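Side-chain contacts in terminal oxygenase component of carbazole 1,9a-dioxygenase (Nocardioides aromaticivorans, PDB 3GCF), which probably inserts both atoms of molecular oxygen into carbazole at a non-heme iron, using electrons passed through its Rieske [2Fe-2S] cluster: residues 169-174 and 336-341; 179-184 and 266-271; 302-307 and 323-328; 273-278 and 283-288. All blocks are in the same frame, centred on the assembly; numbering follows the deposited sequence.

Contact 1 of 4, residues 169-174 and 336-341; sequences IRRTVQ and DDVWAR. With FE2 (Fe (II) ion), chain P.
Val338 meets strand 169-173 with both of its methyl groups. CG1 stands anti to the backbone N (chi1 177°), and Val338 CG1 faces Val173 CG1 at 4.2 Å, while Val338 CG2 meets the bent chain of Arg171 obliquely, 3.8 Å from Arg171 NH1 and also against CD. Both branches of Val173 reach Arg341: CG1 lies against CD, and Val173 CG2 is 3.9 Å from Arg341 NH1, the two side chains crossing at about a right angle. Strand and helix run in nearly the same direction, 25° apart.

No hydrogen bond joins the two segments, and the polar ends of both arginines are held by other parts of the chain. Arg171 forms a salt bridge with Asp335 through NH1 and a hydrogen bond with Gln302 through NH2; Arg341 NE is bonded to Asn183. This is the catalytic domain of a Rieske non-heme iron oxygenase, in which strand 164-173 packs against helix 335-350, the helix that carries the carboxylate of the facial triad of two histidines and one carboxylate.

Metal bonding lies on the far side of Asp337 from the strand. Its carboxylate is bidentate: Asp337 OD1 is 2.1 Å and Asp337 OD2 2.3 Å from the iron, and His189, His193 and two waters complete the coordination. Asn334 and Asn183 hydrogen-bond to the same carboxylate and probably help to fix its rotation. Trp339 meets Trp97 of the second subunit.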
# COMPACT_ATOMS: atom_id res chain seq x y z
N ILE A 169 -27.63 2.70 -11.15
CA ILE A 169 -26.36 3.33 -10.81
C ILE A 169 -25.35 2.21 -10.67
O ILE A 169 -25.72 1.03 -10.63
CB ILE A 169 -26.43 4.09 -9.47
CG1 ILE A 169 -26.85 3.13 -8.35
CG2 ILE A 169 -27.39 5.27 -9.59
CD1 ILE A 169 -26.82 3.74 -6.98
N ARG A 170 -24.08 2.57 -10.62
CA ARG A 170 -23.01 1.59 -10.46
C ARG A 170 -22.00 2.20 -9.52
O ARG A 170 -21.92 3.42 -9.40
CB ARG A 170 -22.35 1.27 -11.81
CG ARG A 170 -21.66 2.46 -12.49
CD ARG A 170 -21.23 2.08 -13.92
NE ARG A 170 -20.58 3.18 -14.63
CZ ARG A 170 -19.27 3.39 -14.66
NH1 ARG A 170 -18.44 2.58 -14.00
NH2 ARG A 170 -18.77 4.40 -15.36
N ARG A 171 -21.24 1.34 -8.85
CA ARG A 171 -20.21 1.80 -7.93
C ARG A 171 -19.21 0.66 -7.78
O ARG A 171 -19.52 -0.49 -8.10
CB ARG A 171 -20.83 2.14 -6.56
CG ARG A 171 -21.08 0.92 -5.68
CD ARG A 171 -21.79 1.28 -4.38
NE ARG A 171 -23.24 1.28 -4.52
CZ ARG A 171 -24.08 1.63 -3.55
NH1 ARG A 171 -23.61 2.02 -2.37
NH2 ARG A 171 -25.39 1.58 -3.74
N THR A 172 -18.03 1.00 -7.30
CA THR A 172 -16.95 0.04 -7.09
C THR A 172 -17.05 -0.53 -5.67
O THR A 172 -17.32 0.20 -4.73
CB THR A 172 -15.59 0.73 -7.26
OG1 THR A 172 -15.49 1.24 -8.60
CG2 THR A 172 -14.44 -0.24 -7.00
N VAL A 173 -16.83 -1.84 -5.53
CA VAL A 173 -16.87 -2.51 -4.24
C VAL A 173 -15.55 -3.25 -4.06
O VAL A 173 -15.06 -3.90 -4.99
CB VAL A 173 -18.03 -3.54 -4.15
CG1 VAL A 173 -18.00 -4.25 -2.80
CG2 VAL A 173 -19.36 -2.83 -4.34
N GLN A 174 -14.95 -3.15 -2.88
CA GLN A 174 -13.67 -3.78 -2.62
C GLN A 174 -13.74 -5.24 -2.17
O GLN A 174 -13.37 -5.57 -1.05
CB GLN A 174 -12.87 -2.98 -1.59
CG GLN A 174 -12.72 -1.48 -1.89
CD GLN A 174 -11.99 -1.20 -3.20
OE1 GLN A 174 -10.95 -1.79 -3.48
NE2 GLN A 174 -12.53 -0.28 -4.00
N ASP A 336 -25.39 -0.97 3.01
CA ASP A 336 -24.81 -1.93 3.95
C ASP A 336 -24.26 -3.17 3.27
O ASP A 336 -23.34 -3.81 3.79
CB ASP A 336 -25.82 -2.35 5.01
CG ASP A 336 -26.10 -1.25 6.02
OD1 ASP A 336 -25.15 -0.51 6.36
OD2 ASP A 336 -27.25 -1.14 6.49
N ASP A 337 -24.81 -3.53 2.12
CA ASP A 337 -24.34 -4.71 1.41
C ASP A 337 -22.89 -4.53 0.96
O ASP A 337 -22.16 -5.51 0.80
CB ASP A 337 -25.21 -5.01 0.18
CG ASP A 337 -26.53 -5.67 0.54
OD1 ASP A 337 -26.52 -6.59 1.38
OD2 ASP A 337 -27.58 -5.28 -0.03
N VAL A 338 -22.47 -3.28 0.78
CA VAL A 338 -21.11 -3.00 0.35
C VAL A 338 -20.07 -3.42 1.39
O VAL A 338 -19.19 -4.23 1.09
CB VAL A 338 -20.93 -1.50 0.01
CG1 VAL A 338 -19.47 -1.21 -0.37
CG2 VAL A 338 -21.84 -1.12 -1.16
N TRP A 339 -20.16 -2.91 2.62
CA TRP A 339 -19.17 -3.32 3.61
C TRP A 339 -19.36 -4.78 4.03
O TRP A 339 -18.42 -5.42 4.49
CB TRP A 339 -19.18 -2.40 4.85
CG TRP A 339 -20.47 -2.28 5.62
CD1 TRP A 339 -21.41 -1.29 5.49
CD2 TRP A 339 -20.94 -3.14 6.67
NE1 TRP A 339 -22.42 -1.48 6.41
CE2 TRP A 339 -22.16 -2.61 7.14
CE3 TRP A 339 -20.43 -4.31 7.27
CZ2 TRP A 339 -22.89 -3.20 8.18
CZ3 TRP A 339 -21.17 -4.90 8.30
CH2 TRP A 339 -22.38 -4.34 8.75
N ALA A 340 -20.57 -5.30 3.85
CA ALA A 340 -20.82 -6.70 4.20
C ALA A 340 -19.97 -7.58 3.29
O ALA A 340 -19.36 -8.55 3.73
CB ALA A 340 -22.30 -7.04 4.03
N ARG A 341 -19.93 -7.23 2.00
CA ARG A 341 -19.13 -7.99 1.05
C ARG A 341 -17.65 -7.85 1.38
O ARG A 341 -16.92 -8.85 1.46
CB ARG A 341 -19.37 -7.47 -0.38
CG ARG A 341 -20.78 -7.72 -0.89
CD ARG A 341 -21.05 -6.99 -2.20
NE ARG A 341 -22.48 -6.92 -2.48
CZ ARG A 341 -23.03 -6.20 -3.46
NH1 ARG A 341 -22.27 -5.49 -4.28
NH2 ARG A 341 -24.35 -6.18 -3.59
FE FE2 P . -28.48 -7.15 0.99
O HOH W 1 -30.24 -7.11 -0.11
O HOH W 2 -27.79 -8.12 -0.64

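Contact 2 of 4, residues 179-184 and 266-271; sequences LGVENG and VSVWLP
Val181 puts its CG1 methyl against Val268 CG2 at 3.7 Å, and this pair carries most of a small, buried contact. Each of the two methyls is the branch anti to its own backbone N (for Val181, chi1 is -178°), and the side chains cross at about a right angle, with one methyl of each in the contact. Trp369 of helix 364-376 packs on both, closing the apolar cluster from a third element, and Phe185 adds to it at Val268.

One turn further along the helix the approach is looser. Gly184 has no side chain, and Gly184 O lies 4.4 Å from Val266 CG2. No hydrogen bond crosses between the segments. On the strand, the indole of Trp269 is tied to its own segment by a bond from Trp269 NE1 to Ser267 OG of 2.9 Å.

The polar residues of the helix serve other partners. Asn183 ND2 also bonds to Tyr98 of the second subunit; Glu182 pairs with Arg370 and with Arg78 of that subunit. The valine pair joins the sheet to a short helix that borders the mononuclear iron and faces the neighbouring Rieske centre, the subunit junction across which trimeric Rieske oxygenases are thought to pass electrons.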
# COMPACT_ATOMS: atom_id res chain seq x y z
N LEU A 179 -18.24 -12.69 -4.06
CA LEU A 179 -18.78 -12.33 -2.75
C LEU A 179 -19.97 -11.39 -2.95
O LEU A 179 -20.85 -11.31 -2.11
CB LEU A 179 -17.71 -11.67 -1.88
CG LEU A 179 -16.49 -12.54 -1.57
CD1 LEU A 179 -15.52 -11.79 -0.66
CD2 LEU A 179 -16.94 -13.84 -0.91
N GLY A 180 -19.97 -10.67 -4.07
CA GLY A 180 -21.07 -9.76 -4.36
C GLY A 180 -22.30 -10.56 -4.75
O GLY A 180 -23.39 -10.37 -4.20
N VAL A 181 -22.12 -11.47 -5.71
CA VAL A 181 -23.21 -12.32 -6.19
C VAL A 181 -23.85 -13.09 -5.03
O VAL A 181 -25.07 -13.09 -4.85
CB VAL A 181 -22.71 -13.37 -7.21
CG1 VAL A 181 -23.89 -14.20 -7.72
CG2 VAL A 181 -22.00 -12.69 -8.38
N GLU A 182 -23.00 -13.76 -4.25
CA GLU A 182 -23.47 -14.55 -3.12
C GLU A 182 -24.10 -13.72 -2.00
O GLU A 182 -24.83 -14.25 -1.17
CB GLU A 182 -22.32 -15.41 -2.59
CG GLU A 182 -21.91 -16.48 -3.59
CD GLU A 182 -20.89 -17.45 -3.06
OE1 GLU A 182 -20.68 -17.48 -1.83
OE2 GLU A 182 -20.30 -18.20 -3.87
N ASN A 183 -23.82 -12.42 -1.99
CA ASN A 183 -24.41 -11.53 -1.00
C ASN A 183 -25.79 -11.10 -1.50
O ASN A 183 -26.70 -10.83 -0.71
CB ASN A 183 -23.52 -10.30 -0.79
CG ASN A 183 -24.28 -9.12 -0.18
OD1 ASN A 183 -24.59 -8.15 -0.87
ND2 ASN A 183 -24.57 -9.20 1.11
N GLY A 184 -25.93 -11.04 -2.82
CA GLY A 184 -27.21 -10.68 -3.40
C GLY A 184 -28.18 -11.85 -3.34
O GLY A 184 -29.34 -11.68 -3.00
N VAL A 266 -36.44 -14.42 -5.80
CA VAL A 266 -35.10 -13.88 -6.01
C VAL A 266 -34.36 -14.93 -6.82
O VAL A 266 -34.49 -16.13 -6.56
CB VAL A 266 -34.35 -13.60 -4.69
CG1 VAL A 266 -34.19 -14.86 -3.87
CG2 VAL A 266 -32.99 -12.99 -5.00
N SER A 267 -33.61 -14.49 -7.82
CA SER A 267 -32.89 -15.42 -8.67
C SER A 267 -31.59 -14.85 -9.20
O SER A 267 -31.41 -13.64 -9.29
CB SER A 267 -33.78 -15.83 -9.85
OG SER A 267 -34.21 -14.70 -10.59
N VAL A 268 -30.67 -15.75 -9.54
CA VAL A 268 -29.39 -15.34 -10.09
C VAL A 268 -29.18 -16.11 -11.39
O VAL A 268 -29.49 -17.29 -11.47
CB VAL A 268 -28.24 -15.62 -9.09
CG1 VAL A 268 -28.13 -17.11 -8.81
CG2 VAL A 268 -26.93 -15.08 -9.64
N TRP A 269 -28.65 -15.42 -12.40
CA TRP A 269 -28.42 -16.03 -13.70
C TRP A 269 -27.00 -15.78 -14.19
O TRP A 269 -26.40 -14.75 -13.89
CB TRP A 269 -29.43 -15.46 -14.71
CG TRP A 269 -30.84 -15.52 -14.21
CD1 TRP A 269 -31.40 -14.72 -13.26
CD2 TRP A 269 -31.83 -16.48 -14.56
NE1 TRP A 269 -32.69 -15.13 -12.98
CE2 TRP A 269 -32.97 -16.22 -13.77
CE3 TRP A 269 -31.87 -17.56 -15.46
CZ2 TRP A 269 -34.14 -16.99 -13.85
CZ3 TRP A 269 -33.03 -18.32 -15.54
CH2 TRP A 269 -34.15 -18.03 -14.74
N LEU A 270 -26.46 -16.74 -14.94
CA LEU A 270 -25.11 -16.60 -15.48
C LEU A 270 -25.10 -15.36 -16.37
O LEU A 270 -26.10 -15.05 -17.02
CB LEU A 270 -24.72 -17.84 -16.28
CG LEU A 270 -24.28 -19.06 -15.47
CD1 LEU A 270 -24.17 -20.29 -16.37
CD2 LEU A 270 -22.92 -18.77 -14.82
N PRO A 271 -23.98 -14.63 -16.42
CA PRO A 271 -22.71 -14.89 -15.72
C PRO A 271 -22.68 -14.48 -14.25
O PRO A 271 -21.64 -14.57 -13.60
CB PRO A 271 -21.70 -14.12 -16.56
CG PRO A 271 -22.49 -12.90 -16.94
CD PRO A 271 -23.84 -13.48 -17.34

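Contact 3 of 4, residues 302-307 and 323-328; sequences QVLQRK and ERWRDD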
# COMPACT_ATOMS: atom_id res chain seq x y z
N GLN A 302 -26.89 -1.55 -9.94
CA GLN A 302 -28.22 -1.72 -9.38
C GLN A 302 -29.14 -1.10 -10.42
O GLN A 302 -29.00 0.08 -10.71
CB GLN A 302 -28.36 -0.98 -8.06
CG GLN A 302 -27.55 -1.54 -6.92
CD GLN A 302 -27.40 -0.55 -5.80
OE1 GLN A 302 -26.70 0.45 -5.93
NE2 GLN A 302 -28.07 -0.81 -4.69
N VAL A 303 -30.05 -1.88 -10.98
CA VAL A 303 -30.96 -1.37 -12.00
C VAL A 303 -32.40 -1.68 -11.67
O VAL A 303 -32.78 -2.83 -11.46
CB VAL A 303 -30.63 -1.97 -13.39
CG1 VAL A 303 -31.37 -1.20 -14.48
CG2 VAL A 303 -29.13 -1.93 -13.64
N LEU A 304 -33.22 -0.63 -11.62
CA LEU A 304 -34.63 -0.78 -11.30
C LEU A 304 -35.47 -0.78 -12.56
O LEU A 304 -35.27 0.05 -13.45
CB LEU A 304 -35.06 0.34 -10.35
CG LEU A 304 -34.30 0.38 -9.02
CD1 LEU A 304 -34.90 1.45 -8.12
CD2 LEU A 304 -34.35 -0.98 -8.34
N GLN A 305 -36.42 -1.71 -12.63
CA GLN A 305 -37.29 -1.85 -13.79
C GLN A 305 -38.75 -1.57 -13.46
O GLN A 305 -39.33 -2.17 -12.55
CB GLN A 305 -37.17 -3.26 -14.36
CG GLN A 305 -38.13 -3.58 -15.50
CD GLN A 305 -37.93 -4.99 -16.02
OE1 GLN A 305 -37.98 -5.95 -15.26
NE2 GLN A 305 -37.71 -5.11 -17.32
N ARG A 306 -39.34 -0.65 -14.22
CA ARG A 306 -40.72 -0.26 -14.03
C ARG A 306 -41.52 -0.46 -15.32
O ARG A 306 -41.07 -0.10 -16.41
CB ARG A 306 -40.78 1.22 -13.63
CG ARG A 306 -42.15 1.87 -13.76
CD ARG A 306 -43.16 1.24 -12.84
NE ARG A 306 -42.90 1.50 -11.43
CZ ARG A 306 -43.01 2.70 -10.86
NH1 ARG A 306 -43.38 3.75 -11.59
NH2 ARG A 306 -42.78 2.85 -9.56
N LYS A 307 -42.70 -1.06 -15.21
CA LYS A 307 -43.55 -1.27 -16.38
C LYS A 307 -44.13 0.09 -16.74
O LYS A 307 -44.58 0.83 -15.86
CB LYS A 307 -44.67 -2.26 -16.05
CG LYS A 307 -45.47 -2.73 -17.25
CD LYS A 307 -46.48 -3.81 -16.88
CE LYS A 307 -47.27 -4.27 -18.10
NZ LYS A 307 -48.27 -5.33 -17.78
N GLU A 323 -35.99 11.47 -6.95
CA GLU A 323 -36.49 11.96 -5.67
C GLU A 323 -36.64 10.91 -4.58
O GLU A 323 -36.70 11.26 -3.40
CB GLU A 323 -37.86 12.63 -5.87
CG GLU A 323 -37.89 13.71 -6.94
CD GLU A 323 -39.25 14.37 -7.06
OE1 GLU A 323 -40.25 13.77 -6.60
OE2 GLU A 323 -39.33 15.48 -7.62
N ARG A 324 -36.69 9.64 -4.95
CA ARG A 324 -36.92 8.60 -3.95
C ARG A 324 -36.17 7.27 -4.05
O ARG A 324 -35.33 6.95 -3.20
CB ARG A 324 -38.43 8.32 -3.87
CG ARG A 324 -38.84 7.46 -2.69
CD ARG A 324 -40.32 7.13 -2.69
NE ARG A 324 -40.68 6.41 -1.47
CZ ARG A 324 -41.74 5.61 -1.36
NH1 ARG A 324 -42.56 5.42 -2.39
NH2 ARG A 324 -41.98 5.00 -0.20
N TRP A 325 -36.49 6.49 -5.08
CA TRP A 325 -35.89 5.16 -5.25
C TRP A 325 -34.36 5.09 -5.11
O TRP A 325 -33.84 4.27 -4.35
CB TRP A 325 -36.29 4.57 -6.60
CG TRP A 325 -37.78 4.54 -6.90
CD1 TRP A 325 -38.38 4.92 -8.06
CD2 TRP A 325 -38.83 4.07 -6.04
NE1 TRP A 325 -39.74 4.73 -7.99
CE2 TRP A 325 -40.05 4.21 -6.76
CE3 TRP A 325 -38.87 3.56 -4.74
CZ2 TRP A 325 -41.29 3.84 -6.22
CZ3 TRP A 325 -40.11 3.20 -4.20
CH2 TRP A 325 -41.30 3.34 -4.94
N ARG A 326 -33.65 5.94 -5.83
CA ARG A 326 -32.19 5.91 -5.80
C ARG A 326 -31.55 6.07 -4.43
O ARG A 326 -30.81 5.20 -3.97
CB ARG A 326 -31.60 6.95 -6.75
CG ARG A 326 -30.09 6.80 -6.93
CD ARG A 326 -29.50 8.01 -7.64
NE ARG A 326 -29.72 9.21 -6.85
CZ ARG A 326 -30.03 10.40 -7.37
NH1 ARG A 326 -30.15 10.54 -8.68
NH2 ARG A 326 -30.23 11.43 -6.56
N ASP A 327 -31.82 7.19 -3.77
CA ASP A 327 -31.20 7.43 -2.48
C ASP A 327 -31.85 6.72 -1.30
O ASP A 327 -31.15 6.28 -0.39
CB ASP A 327 -31.10 8.94 -2.23
CG ASP A 327 -30.30 9.64 -3.31
OD1 ASP A 327 -29.47 8.97 -3.97
OD2 ASP A 327 -30.49 10.86 -3.51
N ASP A 328 -33.18 6.59 -1.32
CA ASP A 328 -33.88 5.92 -0.21
C ASP A 328 -33.69 4.41 -0.23
O ASP A 328 -33.68 3.78 0.83
CB ASP A 328 -35.37 6.24 -0.23
CG ASP A 328 -35.68 7.68 0.14
OD1 ASP A 328 -34.77 8.39 0.62
OD2 ASP A 328 -36.85 8.10 -0.02
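Leu304 is the first residue of strand segment 302-307 to touch residues 323-328: Leu304 CD1 reaches Trp325 CB at 3.7 Å, the two side chains meeting at a slant. The leucine thus packs at the root of the tryptophan side chain, and Phe321 and Leu330 of the same helix also touch it.

Two residues on, Arg306 meets the indole beside its ring nitrogen. Its CG is anti to the backbone N (chi1 164°), and bends at chi2 and chi3 bring Arg306 NH2 to 3.8 Å from Trp325 CZ2 and 3.9 Å from Trp325 NE1. The guanidinium and ring planes are 90° apart, with CZ2 near the guanidinium plane at its edge, so the two groups are not stacked.

Both groups share Glu320. Its OE2 forms a salt bridge with Arg306 NH2 and accepts a hydrogen bond from Trp325 NE1, and this carboxylate probably balances the arginine's charge and fixes the turn of the indole. The arrangement is a helix-on-sheet packing in which helix 311-331, following strand 298-307 in the chain, turns back over it, consistent with the helix-grip (Bet v 1-like) fold of ring-hydroxylase catalytic domains.

Contact 4 of 4, residues 273-278 and 283-288; sequences VLKVDP and TLIQYE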
# COMPACT_ATOMS: atom_id res chain seq x y z
N VAL A 273 -26.03 -12.48 -12.48
CA VAL A 273 -26.95 -11.35 -12.43
C VAL A 273 -28.15 -11.67 -11.56
O VAL A 273 -28.84 -12.67 -11.78
CB VAL A 273 -27.43 -10.99 -13.86
CG1 VAL A 273 -28.25 -9.70 -13.85
CG2 VAL A 273 -26.22 -10.85 -14.79
N LEU A 274 -28.40 -10.82 -10.56
CA LEU A 274 -29.51 -11.02 -9.64
C LEU A 274 -30.80 -10.37 -10.12
O LEU A 274 -30.78 -9.38 -10.86
CB LEU A 274 -29.15 -10.44 -8.27
CG LEU A 274 -29.99 -10.88 -7.06
CD1 LEU A 274 -29.50 -12.25 -6.62
CD2 LEU A 274 -29.83 -9.89 -5.90
N LYS A 275 -31.91 -10.94 -9.68
CA LYS A 275 -33.23 -10.42 -9.99
C LYS A 275 -34.09 -10.58 -8.73
O LYS A 275 -34.33 -11.70 -8.28
CB LYS A 275 -33.87 -11.19 -11.16
CG LYS A 275 -35.23 -10.65 -11.56
CD LYS A 275 -35.91 -11.50 -12.64
CE LYS A 275 -37.26 -10.89 -13.03
NZ LYS A 275 -37.95 -11.67 -14.09
N VAL A 276 -34.52 -9.46 -8.17
CA VAL A 276 -35.35 -9.45 -6.96
C VAL A 276 -36.71 -8.97 -7.43
O VAL A 276 -36.86 -7.82 -7.87
CB VAL A 276 -34.77 -8.51 -5.90
CG1 VAL A 276 -35.49 -8.72 -4.57
CG2 VAL A 276 -33.27 -8.77 -5.75
N ASP A 277 -37.69 -9.85 -7.30
CA ASP A 277 -39.04 -9.60 -7.79
C ASP A 277 -40.16 -9.73 -6.75
O ASP A 277 -40.48 -10.83 -6.30
CB ASP A 277 -39.26 -10.61 -8.93
CG ASP A 277 -40.45 -10.29 -9.78
OD1 ASP A 277 -41.18 -9.33 -9.48
OD2 ASP A 277 -40.63 -11.03 -10.78
N PRO A 278 -40.78 -8.61 -6.35
CA PRO A 278 -40.49 -7.23 -6.76
C PRO A 278 -39.63 -6.57 -5.67
O PRO A 278 -39.59 -7.04 -4.54
CB PRO A 278 -41.87 -6.61 -6.85
CG PRO A 278 -42.58 -7.24 -5.68
CD PRO A 278 -42.11 -8.70 -5.71
N THR A 283 -44.09 -2.14 -7.16
CA THR A 283 -44.15 -1.69 -8.55
C THR A 283 -42.81 -1.74 -9.28
O THR A 283 -42.69 -1.22 -10.39
CB THR A 283 -44.64 -0.24 -8.65
OG1 THR A 283 -43.69 0.62 -8.00
CG2 THR A 283 -46.01 -0.08 -7.98
N LEU A 284 -41.81 -2.37 -8.68
CA LEU A 284 -40.50 -2.42 -9.31
C LEU A 284 -39.81 -3.77 -9.20
O LEU A 284 -40.14 -4.59 -8.34
CB LEU A 284 -39.58 -1.38 -8.66
CG LEU A 284 -39.97 0.10 -8.74
CD1 LEU A 284 -39.07 0.91 -7.82
CD2 LEU A 284 -39.86 0.59 -10.18
N ILE A 285 -38.84 -3.99 -10.08
CA ILE A 285 -38.03 -5.19 -10.06
C ILE A 285 -36.58 -4.69 -9.99
O ILE A 285 -36.23 -3.72 -10.66
CB ILE A 285 -38.24 -6.05 -11.33
CG1 ILE A 285 -39.62 -6.71 -11.27
CG2 ILE A 285 -37.14 -7.11 -11.44
CD1 ILE A 285 -39.93 -7.59 -12.47
N GLN A 286 -35.76 -5.32 -9.15
CA GLN A 286 -34.37 -4.91 -9.00
C GLN A 286 -33.38 -5.92 -9.56
O GLN A 286 -33.43 -7.11 -9.24
CB GLN A 286 -34.03 -4.66 -7.52
CG GLN A 286 -32.62 -4.10 -7.30
CD GLN A 286 -32.44 -3.45 -5.93
OE1 GLN A 286 -33.32 -2.73 -5.45
NE2 GLN A 286 -31.28 -3.67 -5.31
N TYR A 287 -32.48 -5.44 -10.41
CA TYR A 287 -31.46 -6.29 -11.01
C TYR A 287 -30.11 -5.85 -10.47
O TYR A 287 -29.90 -4.67 -10.20
CB TYR A 287 -31.47 -6.13 -12.54
CG TYR A 287 -32.74 -6.61 -13.21
CD1 TYR A 287 -32.97 -7.98 -13.42
CD2 TYR A 287 -33.72 -5.71 -13.63
CE1 TYR A 287 -34.15 -8.43 -14.04
CE2 TYR A 287 -34.90 -6.15 -14.25
CZ TYR A 287 -35.11 -7.51 -14.45
OH TYR A 287 -36.27 -7.94 -15.05
N GLU A 288 -29.20 -6.80 -10.31
CA GLU A 288 -27.87 -6.47 -9.82
C GLU A 288 -26.82 -7.24 -10.60
O GLU A 288 -27.00 -8.42 -10.91
CB GLU A 288 -27.74 -6.80 -8.33
CG GLU A 288 -28.80 -6.13 -7.45
CD GLU A 288 -28.41 -6.11 -5.98
OE1 GLU A 288 -27.70 -7.03 -5.52
OE2 GLU A 288 -28.83 -5.17 -5.27
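Lys275 and Tyr287 project together from one face of an antiparallel beta hairpin in the catalytic sheet. They form a non-hydrogen-bonded pair, and their side chains make the contact: the extended lysine runs along the phenol, with Lys275 CG 3.5 Å from Tyr287 CE1 and Lys275 CE 3.7 Å from Tyr287 OH. The polar ends then part, NZ to the carbonyl of Pro157 and the hydroxyl to Gln305.

On the other face Leu274 and Glu288 likewise extend together. Leu274 CD2 packs against Glu288 OE1 at 3.6 Å, while the carboxylate is held by Tyr290 and Tyr300 and, from within its own strand, by Gln286 NE2. This face looks toward the iron site.

Near the turn, Ile285 slants across Asp277. With its CG1 anti to the carbonyl carbon (chi1 -72°), Ile285 CG1 comes 3.5 Å from Asp277 OD1, while Ile285 CG2 faces Lys275 CG at 4.0 Å. Cutting this side chain back to an alanine would probably open a gap beside the Asp277 carboxylate and take away one apolar neighbour of the lysine chain.

Two hydrogen-bonded pairs, Leu274-Glu288 and Val276-Gln286, set the register. The Val276-Gln286 pair is the straighter, with N-H...O angles of 168° and 169°, and its shorter bond runs from Val276 N to Gln286 O at 2.8 Å.

From the N terminus, strand 164-173 opens the widest loop, which contact 1 closes some 160 residues later on helix 335-350; the other three contacts all fall within it. Contact 2 comes first, joining helix 177-184 to strand 265-269. Contact 4 then closes the beta hairpin that follows, and contact 3 folds helix 311-331 back on strand 298-307; these three are in series and none cross. All reach one antiparallel sheet, and bonds link neighbours: Ser267 O with Lys275 N, Ile285 O with Gln305 N, and Ile169 O with Gln302 N. Contacts 1 and 2 also meet beside the iron, where Arg341 packs on Gly180.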